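Local atomic coordinates of scyllo-inosose 3-dehydrogenase (Thermotoga maritima, PDB entry 3IP1), a protein that catalyses the NAD(+)-dependent oxidation of scyllo-inosose to 3-dehydro-scyllo-inosose, probably as a step in myo-inositol degradation. Residues K28-W31 against K35-R38; A228-L233 against S239-S244; E374-Y379 against V392-E397; E329-Q332 against Q337-G340; G96-G101 against L193-S198. One frame throughout, in Å; residues are numbered along the deposited sequence.

Contact 1: K28-W31 against K35-R38; sequences KLTW and KVWR
Val36 and Thr30 meet with their side chains reaching toward each other: Val36 CB lies 3.7 Å from Thr30 CG2, and the methyl Val36 CG2 also passes Thr30 OG1 at 3.8 Å. The hydroxyl finds its hydrogen bond just beyond this contact, at the backbone N of Leu32; the valine side of the contact is van der Waals packing. Thr30 CG2 lies between the backbone N and the carbonyl carbon (OG1 trans to N, chi1 -176°), and this methyl touches both partners. Next along the chain, Trp37 takes over. Its CG stands beside its own backbone N (chi1 -58°), which carries the indole back toward 28-31 although its CB does not aim there. Thr30 and Trp37 slide past each other in opposite directions, with Thr30 CG2 3.4 Å from Trp37 NE1 in an oblique approach. That N-H is bonded to the carbonyl O of Thr89. On the benzene side the indole meets backbone: Lys28 O lies 3.4 Å from Trp37 CZ2, near the ring plane and at its edge. Trp12 meets Trp37 edge-to-face, and Phe91 also adjoins the indole. Lys28 and Leu29, both facing Ile25, fit a classic beta bulge in the loop between strand 3-12 and strand 37-38. The contact lays part of that long loop against the start of strand 37-38 and the residue before it, a strand that pairs antiparallel with strand 3-12 in the N-terminal sheet.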
# COMPACT_ATOMS: atom_id res chain seq x y z
N LYS A 28 -34.17 -16.01 -21.71
CA LYS A 28 -33.10 -15.33 -22.42
C LYS A 28 -31.76 -15.23 -21.69
O LYS A 28 -30.71 -15.38 -22.32
CB LYS A 28 -33.56 -13.93 -22.80
CG LYS A 28 -34.69 -13.93 -23.81
CD LYS A 28 -35.09 -12.49 -24.11
CE LYS A 28 -36.29 -12.42 -25.04
NZ LYS A 28 -36.98 -11.11 -24.83
N LEU A 29 -31.79 -14.95 -20.39
CA LEU A 29 -30.59 -14.58 -19.65
C LEU A 29 -30.67 -15.00 -18.20
O LEU A 29 -31.65 -14.72 -17.52
CB LEU A 29 -30.36 -13.06 -19.73
CG LEU A 29 -29.14 -12.47 -18.98
CD1 LEU A 29 -27.87 -12.67 -19.76
CD2 LEU A 29 -29.33 -10.97 -18.68
N THR A 30 -29.61 -15.64 -17.71
CA THR A 30 -29.51 -15.92 -16.29
C THR A 30 -28.10 -15.71 -15.75
O THR A 30 -27.12 -15.88 -16.49
CB THR A 30 -30.00 -17.36 -15.92
OG1 THR A 30 -29.95 -17.53 -14.50
CG2 THR A 30 -29.14 -18.42 -16.56
N TRP A 31 -28.02 -15.36 -14.46
CA TRP A 31 -26.74 -15.33 -13.75
C TRP A 31 -26.32 -16.71 -13.26
O TRP A 31 -25.17 -16.90 -12.87
CB TRP A 31 -26.77 -14.29 -12.61
CG TRP A 31 -26.41 -12.92 -13.15
CD1 TRP A 31 -27.24 -12.03 -13.80
CD2 TRP A 31 -25.12 -12.31 -13.11
NE1 TRP A 31 -26.52 -10.90 -14.16
CE2 TRP A 31 -25.22 -11.05 -13.76
CE3 TRP A 31 -23.86 -12.72 -12.60
CZ2 TRP A 31 -24.12 -10.18 -13.89
CZ3 TRP A 31 -22.77 -11.84 -12.74
CH2 TRP A 31 -22.91 -10.60 -13.38
N LYS A 35 -28.12 -23.91 -13.61
CA LYS A 35 -29.44 -24.13 -13.01
C LYS A 35 -30.56 -23.95 -14.03
O LYS A 35 -31.72 -24.18 -13.69
CB LYS A 35 -29.68 -23.15 -11.85
CG LYS A 35 -28.66 -23.24 -10.72
CD LYS A 35 -28.71 -24.61 -10.05
CE LYS A 35 -28.12 -24.56 -8.65
NZ LYS A 35 -28.08 -25.91 -8.06
N VAL A 36 -30.22 -23.53 -15.25
CA VAL A 36 -31.23 -23.07 -16.20
C VAL A 36 -31.12 -23.70 -17.59
O VAL A 36 -32.08 -24.27 -18.10
CB VAL A 36 -31.17 -21.54 -16.32
CG1 VAL A 36 -32.06 -21.05 -17.48
CG2 VAL A 36 -31.60 -20.90 -15.01
N TRP A 37 -29.94 -23.59 -18.20
CA TRP A 37 -29.74 -24.01 -19.57
C TRP A 37 -29.49 -25.50 -19.69
O TRP A 37 -28.65 -26.08 -18.99
CB TRP A 37 -28.61 -23.20 -20.23
CG TRP A 37 -28.82 -21.72 -20.24
CD1 TRP A 37 -28.14 -20.80 -19.50
CD2 TRP A 37 -29.79 -20.97 -21.01
NE1 TRP A 37 -28.60 -19.53 -19.77
CE2 TRP A 37 -29.61 -19.61 -20.69
CE3 TRP A 37 -30.78 -21.32 -21.95
CZ2 TRP A 37 -30.38 -18.58 -21.27
CZ3 TRP A 37 -31.55 -20.30 -22.53
CH2 TRP A 37 -31.33 -18.95 -22.19
N ARG A 38 -30.20 -26.12 -20.62
CA ARG A 38 -30.19 -27.57 -20.81
C ARG A 38 -30.00 -27.94 -22.29
O ARG A 38 -30.46 -27.21 -23.17
CB ARG A 38 -31.52 -28.11 -20.30
CG ARG A 38 -31.49 -29.53 -19.83
CD ARG A 38 -32.79 -29.83 -19.14
NE ARG A 38 -32.78 -31.15 -18.54
CZ ARG A 38 -33.86 -31.75 -18.06
NH1 ARG A 38 -35.05 -31.16 -18.14
NH2 ARG A 38 -33.75 -32.95 -17.52

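Contact 2: A228-L233 against S239-S244; sequences AAVAIL and SKVILS
Val230, on the helix, divides its two methyls chiefly between two residues of the strand, and this is the tight part of the contact. Its CG2 comes 3.6 Å from Leu243 CD1, the two side chains crossing at about a right angle, while its CG1 lies 3.9 Å from Val241 CG1. The split follows from the torsion: CG1 is trans to the backbone N (chi1 168°) and CG2 sits beside that N, which spreads the two methyls over alternate strand residues, 241 and 243. Val241 CG1 also approaches Val230 CA at 4.1 Å. One turn further on, the packing is slacker. Leu233 aims its CB at the strand, yet its nearest atom is the backbone C, 4.3 Å from Val241 CG2. No hydrogen bond crosses between the segments. All four touching residues are buried, so the slack end is no solvent face. The side chain of Leu243 lies about 4 Å from that of Glu245, which by similarity binds NAD(+). The segment axes approach to 9.2 Å and run antiparallel, at 175°, as expected within the beta-alpha-beta crossover 216-220, 224-235, 240-244 of a Rossmann fold. Strand 216-220 adjoins the same patch, with Ile219 against Val230 and Val217 against Val241, while helix 194-207 packs Tyr201 on Ile232 and Val204 on Leu233.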
# COMPACT_ATOMS: atom_id res chain seq x y z
N ALA A 228 0.42 -18.88 -17.15
CA ALA A 228 0.67 -17.45 -17.28
C ALA A 228 1.30 -16.92 -16.01
O ALA A 228 2.28 -16.16 -16.06
CB ALA A 228 -0.62 -16.69 -17.59
N ALA A 229 0.77 -17.35 -14.86
CA ALA A 229 1.34 -16.93 -13.58
C ALA A 229 2.82 -17.32 -13.44
O ALA A 229 3.61 -16.55 -12.90
CB ALA A 229 0.52 -17.45 -12.40
N VAL A 230 3.21 -18.49 -13.95
CA VAL A 230 4.62 -18.92 -13.90
C VAL A 230 5.48 -17.91 -14.63
O VAL A 230 6.47 -17.41 -14.07
CB VAL A 230 4.85 -20.32 -14.53
CG1 VAL A 230 6.34 -20.59 -14.73
CG2 VAL A 230 4.25 -21.38 -13.64
N ALA A 231 5.07 -17.61 -15.86
CA ALA A 231 5.74 -16.64 -16.71
C ALA A 231 5.80 -15.26 -16.05
O ALA A 231 6.86 -14.64 -15.99
CB ALA A 231 5.04 -16.56 -18.08
N ILE A 232 4.65 -14.79 -15.57
CA ILE A 232 4.57 -13.44 -15.01
C ILE A 232 5.48 -13.28 -13.79
O ILE A 232 6.21 -12.29 -13.67
CB ILE A 232 3.13 -13.05 -14.62
CG1 ILE A 232 2.26 -12.83 -15.88
CG2 ILE A 232 3.14 -11.80 -13.76
CD1 ILE A 232 0.72 -13.06 -15.62
N LEU A 233 5.41 -14.27 -12.91
CA LEU A 233 6.12 -14.21 -11.64
C LEU A 233 7.62 -14.45 -11.78
O LEU A 233 8.39 -13.89 -11.02
CB LEU A 233 5.47 -15.18 -10.64
CG LEU A 233 4.11 -14.65 -10.18
CD1 LEU A 233 3.30 -15.72 -9.39
CD2 LEU A 233 4.28 -13.35 -9.36
N SER A 239 12.65 -15.57 -7.16
CA SER A 239 13.87 -16.34 -7.02
C SER A 239 13.62 -17.81 -7.40
O SER A 239 14.34 -18.38 -8.22
CB SER A 239 14.39 -16.17 -5.59
OG SER A 239 15.21 -17.24 -5.20
N LYS A 240 12.56 -18.38 -6.83
CA LYS A 240 12.10 -19.72 -7.19
C LYS A 240 10.60 -19.75 -7.52
O LYS A 240 9.76 -19.30 -6.73
CB LYS A 240 12.38 -20.71 -6.06
CG LYS A 240 13.85 -21.10 -5.95
CD LYS A 240 14.16 -21.42 -4.51
CE LYS A 240 15.63 -21.82 -4.35
NZ LYS A 240 15.93 -21.90 -2.90
N VAL A 241 10.29 -20.28 -8.71
CA VAL A 241 8.91 -20.51 -9.13
C VAL A 241 8.68 -22.02 -9.15
O VAL A 241 9.33 -22.77 -9.89
CB VAL A 241 8.61 -19.87 -10.52
CG1 VAL A 241 7.19 -20.18 -10.96
CG2 VAL A 241 8.86 -18.36 -10.51
N ILE A 242 7.74 -22.45 -8.31
CA ILE A 242 7.38 -23.85 -8.14
C ILE A 242 5.92 -24.06 -8.55
O ILE A 242 5.01 -23.38 -8.02
CB ILE A 242 7.57 -24.29 -6.68
CG1 ILE A 242 9.03 -24.07 -6.27
CG2 ILE A 242 7.15 -25.75 -6.48
CD1 ILE A 242 9.23 -24.02 -4.77
N LEU A 243 5.72 -24.97 -9.50
CA LEU A 243 4.38 -25.32 -9.97
C LEU A 243 4.01 -26.77 -9.65
O LEU A 243 4.80 -27.69 -9.87
CB LEU A 243 4.21 -25.00 -11.47
CG LEU A 243 2.80 -25.33 -12.00
CD1 LEU A 243 2.13 -24.15 -12.72
CD2 LEU A 243 2.89 -26.54 -12.91
N SER A 244 2.81 -26.95 -9.09
CA SER A 244 2.29 -28.28 -8.79
C SER A 244 1.16 -28.62 -9.76
O SER A 244 0.15 -27.90 -9.81
CB SER A 244 1.81 -28.35 -7.34
OG SER A 244 1.35 -29.67 -7.04

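Contact 3: E374-Y379 against V392-E397; sequences EEIPEY and VTMLNE
In the beta-alpha-beta unit formed by strand 369-371, helix 376-382 and strand 392-395, the helix rests on the last strand through two apolar pairs, Ile376 with Met394 and Tyr379 with Val392. Ile376 CD1 lies 3.8 Å from CB of Met394, a selenomethionine here, and 4.2 Å from its CA, so the isoleucine tip rests against the base of that side chain. Ile376 reaches it by placing CG1 beside its backbone N (chi1 -71°) and then folding CD1 round (chi2 -58°). The two side chains cross at about a right angle, Ile376 CG1 passing Met394 CG at 4.1 Å. The far end of the Met394 chain leads away, chi3 (78°) setting only the direction of its terminal methyl CE. With an alanine at Ile376, Met394 CB is likely to lose the apolar partner that CD1 provides, and a gap to open between the helix and the strand. The second pair is lighter: Tyr379 CB stands 4.2 Å from Val392 CG1, which approaches the phenol ring obliquely. The phenol oxygen turns to Lys369 NZ, its hydrogen-bond partner on the opening strand of the unit. No hydrogen bond joins the two segments directly. Strand 392-395 is flanked by strand 369-371, parallel to it, and by strand 57-66, antiparallel. Val371 touches Ile376, Tyr379 and Val392 alike, Ile67 adjoins Ile376, and Pro377 on the helix meets Val42 and Val44 of strand 40-47.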
# COMPACT_ATOMS: atom_id res chain seq x y z
N GLU A 374 -14.60 -23.84 -38.61
CA GLU A 374 -15.42 -25.04 -38.78
C GLU A 374 -15.11 -26.15 -37.78
O GLU A 374 -16.01 -26.88 -37.38
CB GLU A 374 -15.28 -25.62 -40.20
CG GLU A 374 -15.57 -24.65 -41.35
CD GLU A 374 -16.99 -24.09 -41.34
OE1 GLU A 374 -17.95 -24.89 -41.21
OE2 GLU A 374 -17.13 -22.84 -41.47
N GLU A 375 -13.84 -26.27 -37.39
CA GLU A 375 -13.43 -27.35 -36.50
C GLU A 375 -13.70 -27.06 -35.03
O GLU A 375 -13.55 -27.95 -34.19
CB GLU A 375 -11.96 -27.64 -36.70
CG GLU A 375 -11.60 -28.13 -38.09
CD GLU A 375 -10.10 -28.26 -38.25
OE1 GLU A 375 -9.52 -29.29 -37.81
OE2 GLU A 375 -9.48 -27.33 -38.80
N ILE A 376 -14.09 -25.81 -34.72
CA ILE A 376 -14.29 -25.37 -33.33
C ILE A 376 -15.34 -26.19 -32.57
O ILE A 376 -15.06 -26.65 -31.46
CB ILE A 376 -14.60 -23.84 -33.21
CG1 ILE A 376 -13.36 -23.00 -33.52
CG2 ILE A 376 -15.16 -23.48 -31.83
CD1 ILE A 376 -12.12 -23.28 -32.63
N PRO A 377 -16.55 -26.36 -33.15
CA PRO A 377 -17.52 -27.15 -32.36
C PRO A 377 -16.96 -28.54 -31.99
O PRO A 377 -17.12 -28.99 -30.86
CB PRO A 377 -18.74 -27.24 -33.30
CG PRO A 377 -18.64 -26.00 -34.14
CD PRO A 377 -17.17 -25.79 -34.36
N GLU A 378 -16.27 -29.17 -32.94
CA GLU A 378 -15.67 -30.48 -32.72
C GLU A 378 -14.68 -30.46 -31.55
O GLU A 378 -14.67 -31.36 -30.70
CB GLU A 378 -14.98 -30.97 -34.01
CG GLU A 378 -14.22 -32.29 -33.87
CD GLU A 378 -13.17 -32.52 -34.98
OE1 GLU A 378 -13.36 -32.07 -36.13
OE2 GLU A 378 -12.14 -33.16 -34.69
N TYR A 379 -13.84 -29.42 -31.50
CA TYR A 379 -12.81 -29.33 -30.47
C TYR A 379 -13.34 -28.98 -29.08
O TYR A 379 -12.80 -29.43 -28.08
CB TYR A 379 -11.66 -28.41 -30.92
CG TYR A 379 -10.71 -29.14 -31.82
CD1 TYR A 379 -9.68 -29.92 -31.28
CD2 TYR A 379 -10.88 -29.12 -33.20
CE1 TYR A 379 -8.81 -30.64 -32.10
CE2 TYR A 379 -10.01 -29.85 -34.04
CZ TYR A 379 -8.99 -30.61 -33.48
OH TYR A 379 -8.13 -31.31 -34.29
N VAL A 392 -6.25 -24.71 -27.35
CA VAL A 392 -6.63 -24.85 -28.75
C VAL A 392 -7.13 -23.51 -29.21
O VAL A 392 -7.95 -22.90 -28.55
CB VAL A 392 -7.74 -25.92 -28.94
CG1 VAL A 392 -8.35 -25.87 -30.35
CG2 VAL A 392 -7.19 -27.31 -28.64
N THR A 393 -6.63 -23.05 -30.36
CA THR A 393 -6.90 -21.70 -30.84
C THR A 393 -7.40 -21.67 -32.29
O THR A 393 -6.73 -22.19 -33.19
CB THR A 393 -5.61 -20.83 -30.75
OG1 THR A 393 -5.07 -20.91 -29.43
CG2 THR A 393 -5.87 -19.39 -31.12
N MSE A 394 -8.55 -21.03 -32.50
CA MSE A 394 -9.03 -20.71 -33.84
C MSE A 394 -8.08 -19.74 -34.54
O MSE A 394 -7.73 -18.70 -34.00
CB MSE A 394 -10.42 -20.10 -33.81
CG MSE A 394 -11.07 -20.09 -35.17
SE MSE A 394 -12.60 -18.90 -35.26
CE MSE A 394 -11.67 -17.21 -35.40
N LEU A 395 -7.66 -20.08 -35.75
CA LEU A 395 -6.88 -19.18 -36.58
C LEU A 395 -7.60 -18.99 -37.93
O LEU A 395 -7.81 -19.96 -38.65
CB LEU A 395 -5.49 -19.76 -36.79
CG LEU A 395 -4.48 -18.98 -37.64
CD1 LEU A 395 -4.13 -17.63 -36.99
CD2 LEU A 395 -3.22 -19.83 -37.85
N ASN A 396 -8.00 -17.76 -38.23
CA ASN A 396 -8.53 -17.40 -39.54
C ASN A 396 -7.43 -16.98 -40.50
O ASN A 396 -6.62 -16.12 -40.17
CB ASN A 396 -9.54 -16.25 -39.43
CG ASN A 396 -10.82 -16.66 -38.75
OD1 ASN A 396 -11.17 -17.85 -38.73
ND2 ASN A 396 -11.54 -15.68 -38.18
N GLU A 397 -7.40 -17.59 -41.68
CA GLU A 397 -6.40 -17.28 -42.72
C GLU A 397 -7.07 -17.03 -44.06
O GLU A 397 -7.60 -15.96 -44.30
CB GLU A 397 -5.40 -18.42 -42.89
CG GLU A 397 -5.13 -19.19 -41.63
CD GLU A 397 -4.74 -20.62 -41.92
OE1 GLU A 397 -3.54 -20.85 -42.19
OE2 GLU A 397 -5.63 -21.51 -41.87

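Contact 4: E329-Q332 against Q337-G340; sequences EVFQ and QIVG
Phe331 and Ile338 bring a short helix, 328-333, onto strand 337-340, an edge strand of the parallel Rossmann sheet, counted within this chain. The CH-pi interaction comes first: Ile338 CD1 stands over one face of the phenyl group, 3.8 Å from the centroid of the Phe331 ring and 15° off the ring normal. Apolar packing adds to it, since Ile338 CG1 lies only 3.3 Å from Phe331 CE1 and 3.7 Å from Phe331 CZ, a tight approach. Ile338 holds CG1 beside its backbone N (chi1 -57°), which turns its ethyl arm over the ring, and the two side chains cross at about a right angle. A serine at Phe331 would probably leave Ile338 CD1 without an aromatic face and open a gap beneath the helix, where Leu326 and Val314 also touch the Phe331 side chain. Polar bonding runs elsewhere: Gln337 NE2 bonds Thr313 OG1, and Gln337 to Val339 form an antiparallel ladder with a strand of the third subunit, so the sheet continues across that interface. At the ring's edge, in its plane, Phe331 CD1 approaches the backbone N of Gln337 at 3.7 Å.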
# COMPACT_ATOMS: atom_id res chain seq x y z
N GLU A 329 -5.94 -20.00 12.70
CA GLU A 329 -4.69 -19.93 13.46
C GLU A 329 -3.45 -19.85 12.58
O GLU A 329 -2.50 -19.13 12.89
CB GLU A 329 -4.58 -21.13 14.39
CG GLU A 329 -3.25 -21.25 15.13
CD GLU A 329 -3.34 -22.18 16.32
OE1 GLU A 329 -4.21 -21.95 17.18
OE2 GLU A 329 -2.54 -23.15 16.39
N VAL A 330 -3.45 -20.62 11.49
CA VAL A 330 -2.33 -20.63 10.57
C VAL A 330 -2.03 -19.21 10.05
O VAL A 330 -0.88 -18.77 10.09
CB VAL A 330 -2.57 -21.60 9.41
CG1 VAL A 330 -1.55 -21.36 8.28
CG2 VAL A 330 -2.56 -23.09 9.93
N PHE A 331 -3.09 -18.53 9.59
CA PHE A 331 -3.01 -17.15 9.08
C PHE A 331 -2.65 -16.12 10.14
O PHE A 331 -1.84 -15.24 9.86
CB PHE A 331 -4.26 -16.79 8.23
CG PHE A 331 -4.33 -17.61 6.99
CD1 PHE A 331 -3.81 -17.13 5.79
CD2 PHE A 331 -4.77 -18.94 7.04
CE1 PHE A 331 -3.78 -17.94 4.64
CE2 PHE A 331 -4.74 -19.75 5.91
CZ PHE A 331 -4.24 -19.25 4.70
N GLN A 332 -3.17 -16.27 11.36
CA GLN A 332 -2.76 -15.40 12.46
C GLN A 332 -1.28 -15.55 12.83
O GLN A 332 -0.53 -14.57 12.91
CB GLN A 332 -3.61 -15.67 13.69
CG GLN A 332 -5.07 -15.20 13.59
CD GLN A 332 -5.95 -15.81 14.68
OE1 GLN A 332 -5.67 -16.90 15.20
NE2 GLN A 332 -7.03 -15.12 15.03
N GLN A 337 -2.25 -14.01 4.58
CA GLN A 337 -3.56 -13.54 4.14
C GLN A 337 -4.08 -14.29 2.90
O GLN A 337 -3.35 -15.00 2.23
CB GLN A 337 -3.58 -12.02 3.90
CG GLN A 337 -2.45 -11.45 3.01
CD GLN A 337 -1.09 -11.25 3.76
OE1 GLN A 337 -1.02 -10.99 4.98
NE2 GLN A 337 -0.01 -11.39 3.01
N ILE A 338 -5.37 -14.10 2.64
CA ILE A 338 -6.09 -14.77 1.58
C ILE A 338 -6.87 -13.72 0.81
O ILE A 338 -7.66 -12.99 1.40
CB ILE A 338 -7.14 -15.77 2.17
CG1 ILE A 338 -6.48 -16.79 3.11
CG2 ILE A 338 -7.93 -16.47 1.04
CD1 ILE A 338 -7.48 -17.52 3.96
N VAL A 339 -6.63 -13.66 -0.49
CA VAL A 339 -7.37 -12.77 -1.38
C VAL A 339 -8.07 -13.58 -2.47
O VAL A 339 -7.54 -14.57 -2.99
CB VAL A 339 -6.45 -11.65 -2.03
CG1 VAL A 339 -5.74 -10.82 -0.96
CG2 VAL A 339 -5.42 -12.26 -2.97
N GLY A 340 -9.28 -13.18 -2.81
CA GLY A 340 -9.93 -13.73 -3.96
C GLY A 340 -9.67 -12.82 -5.15
O GLY A 340 -9.43 -11.62 -4.99

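Contact 5: G96-G101 against L193-S198; sequences GHEFSG and LVEPTS. With CD (cadmium ion), chain F.
His97, Glu98 and Glu195 converge on one cadmium ion by three different turns of the side chain. The imidazole of His97 stands between its own backbone N and carbonyl carbon (chi1 64°), Glu98 runs out extended, and Glu195 bends at its second torsion (chi2 -88°), which brings OE1 to the metal. His97 NE2 binds the metal at 2.5 Å, the ion lying in the ring plane at the edge. Glu98 OE2 follows at 2.6 Å and Glu195 OE1 at 2.7 Å, while a water binds the cadmium at 2.4 Å. Each carboxylate thus gives one oxygen, and the carboxylate plane of Glu195 stands 82° from the His97 ring. This is the first of the two zinc sites of this protein, a member of the zinc-containing alcohol dehydrogenase family, and is occupied here by cadmium. It joins the start of strand 98-106 and the residue before it, in the GroES-like domain, to the start of helix 194-207, which leads toward the Rossmann sheet. Cys68, a zinc ligand at this site but not one of the residues bound to the cadmium, lies against Glu98. Apart from the metal, the two glutamates cross at about a right angle, Glu98 CG lying 3.4 Å from Glu195 OE1. Pro196 CD backs the same methylene, Glu98 CG, at 3.8 Å. The other oxygen of Glu98, OE1, is held by a salt bridge to Lys391. At the start of the helix, Thr197 OG1 donates to Leu193 O at 2.6 Å, reaching it from the face opposite Thr197 N, and Ser198 OG donates to Val194 O at 2.7 Å from above the carbonyl plane.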
# COMPACT_ATOMS: atom_id res chain seq x y z
N GLY A 96 -16.65 -17.34 -27.79
CA GLY A 96 -15.29 -16.89 -28.05
C GLY A 96 -15.00 -15.54 -27.42
O GLY A 96 -15.68 -14.55 -27.71
N HIS A 97 -13.98 -15.50 -26.55
CA HIS A 97 -13.64 -14.27 -25.83
C HIS A 97 -12.13 -14.06 -25.61
O HIS A 97 -11.72 -13.09 -24.99
CB HIS A 97 -14.40 -14.19 -24.51
CG HIS A 97 -14.03 -15.27 -23.55
ND1 HIS A 97 -14.75 -16.44 -23.43
CD2 HIS A 97 -13.00 -15.37 -22.68
CE1 HIS A 97 -14.18 -17.21 -22.52
NE2 HIS A 97 -13.11 -16.59 -22.06
N GLU A 98 -11.32 -14.97 -26.14
CA GLU A 98 -9.87 -14.85 -26.03
C GLU A 98 -9.30 -14.57 -27.41
O GLU A 98 -8.79 -15.47 -28.08
CB GLU A 98 -9.26 -16.13 -25.48
CG GLU A 98 -9.69 -16.48 -24.07
CD GLU A 98 -9.13 -17.81 -23.61
OE1 GLU A 98 -8.41 -18.48 -24.39
OE2 GLU A 98 -9.40 -18.21 -22.46
N PHE A 99 -9.36 -13.32 -27.85
CA PHE A 99 -9.19 -13.07 -29.28
C PHE A 99 -8.35 -11.85 -29.64
O PHE A 99 -8.15 -10.95 -28.82
CB PHE A 99 -10.56 -12.95 -29.94
CG PHE A 99 -11.16 -11.57 -29.84
CD1 PHE A 99 -11.77 -11.15 -28.67
CD2 PHE A 99 -11.13 -10.70 -30.93
CE1 PHE A 99 -12.34 -9.88 -28.57
CE2 PHE A 99 -11.68 -9.43 -30.86
CZ PHE A 99 -12.29 -9.01 -29.67
N SER A 100 -7.92 -11.84 -30.90
CA SER A 100 -7.29 -10.68 -31.52
C SER A 100 -7.70 -10.60 -33.01
O SER A 100 -8.31 -11.54 -33.56
CB SER A 100 -5.78 -10.80 -31.43
OG SER A 100 -5.39 -11.98 -32.13
N GLY A 101 -7.39 -9.48 -33.65
CA GLY A 101 -7.78 -9.26 -35.03
C GLY A 101 -7.41 -7.87 -35.47
O GLY A 101 -6.60 -7.20 -34.83
N LEU A 193 -3.94 -14.54 -26.47
CA LEU A 193 -3.58 -14.99 -25.14
C LEU A 193 -3.52 -13.86 -24.09
O LEU A 193 -3.13 -14.11 -22.96
CB LEU A 193 -2.23 -15.73 -25.21
CG LEU A 193 -2.31 -17.11 -25.88
CD1 LEU A 193 -0.96 -17.57 -26.44
CD2 LEU A 193 -2.85 -18.15 -24.91
N VAL A 194 -3.86 -12.63 -24.47
CA VAL A 194 -3.75 -11.51 -23.52
C VAL A 194 -4.80 -11.62 -22.41
O VAL A 194 -4.50 -11.40 -21.23
CB VAL A 194 -3.85 -10.13 -24.22
CG1 VAL A 194 -3.95 -8.97 -23.17
CG2 VAL A 194 -2.67 -9.93 -25.17
N GLU A 195 -6.01 -11.99 -22.79
CA GLU A 195 -7.09 -12.14 -21.82
C GLU A 195 -6.78 -13.17 -20.71
O GLU A 195 -6.79 -12.81 -19.53
CB GLU A 195 -8.43 -12.40 -22.53
CG GLU A 195 -9.68 -12.27 -21.65
CD GLU A 195 -10.08 -13.55 -20.94
OE1 GLU A 195 -9.56 -14.63 -21.26
OE2 GLU A 195 -10.94 -13.48 -20.03
N PRO A 196 -6.50 -14.44 -21.07
CA PRO A 196 -6.17 -15.36 -19.96
C PRO A 196 -4.89 -14.97 -19.20
O PRO A 196 -4.76 -15.25 -18.00
CB PRO A 196 -6.00 -16.72 -20.65
CG PRO A 196 -5.74 -16.39 -22.12
CD PRO A 196 -6.56 -15.14 -22.37
N THR A 197 -3.94 -14.33 -19.88
CA THR A 197 -2.69 -13.94 -19.23
C THR A 197 -2.99 -12.82 -18.22
O THR A 197 -2.39 -12.77 -17.14
CB THR A 197 -1.58 -13.51 -20.25
OG1 THR A 197 -1.32 -14.60 -21.16
CG2 THR A 197 -0.26 -13.12 -19.53
N SER A 198 -3.97 -11.97 -18.58
CA SER A 198 -4.39 -10.85 -17.73
C SER A 198 -5.20 -11.30 -16.53
O SER A 198 -5.20 -10.63 -15.50
CB SER A 198 -5.20 -9.83 -18.56
OG SER A 198 -4.37 -9.24 -19.55
CD CD F . -10.92 -16.93 -20.84
O HOH W 1 -9.36 -17.10 -19.07

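Contact 5 holds the metal and sits nearest the middle of the chain, about 8 Å from its centre. Contact 3 lies about 15 Å from it between centres and reaches the same mixed sheet; the Val392 side chain is about 13 Å from the cadmium ion. Contact 2 touches contact 5 directly, Ile232 CD1 packing on Thr197 O at 3.5 Å, so the Rossmann crossover abuts the helix that carries Glu195. Contacts 2 and 4 share the parallel sheet, their centres about 21 Å apart. Contact 1, about 25 Å from contact 5 between centres, belongs to the N-terminal sheet, its Trp37 side chain about 11 Å from that of His73, a charge-relay residue by similarity.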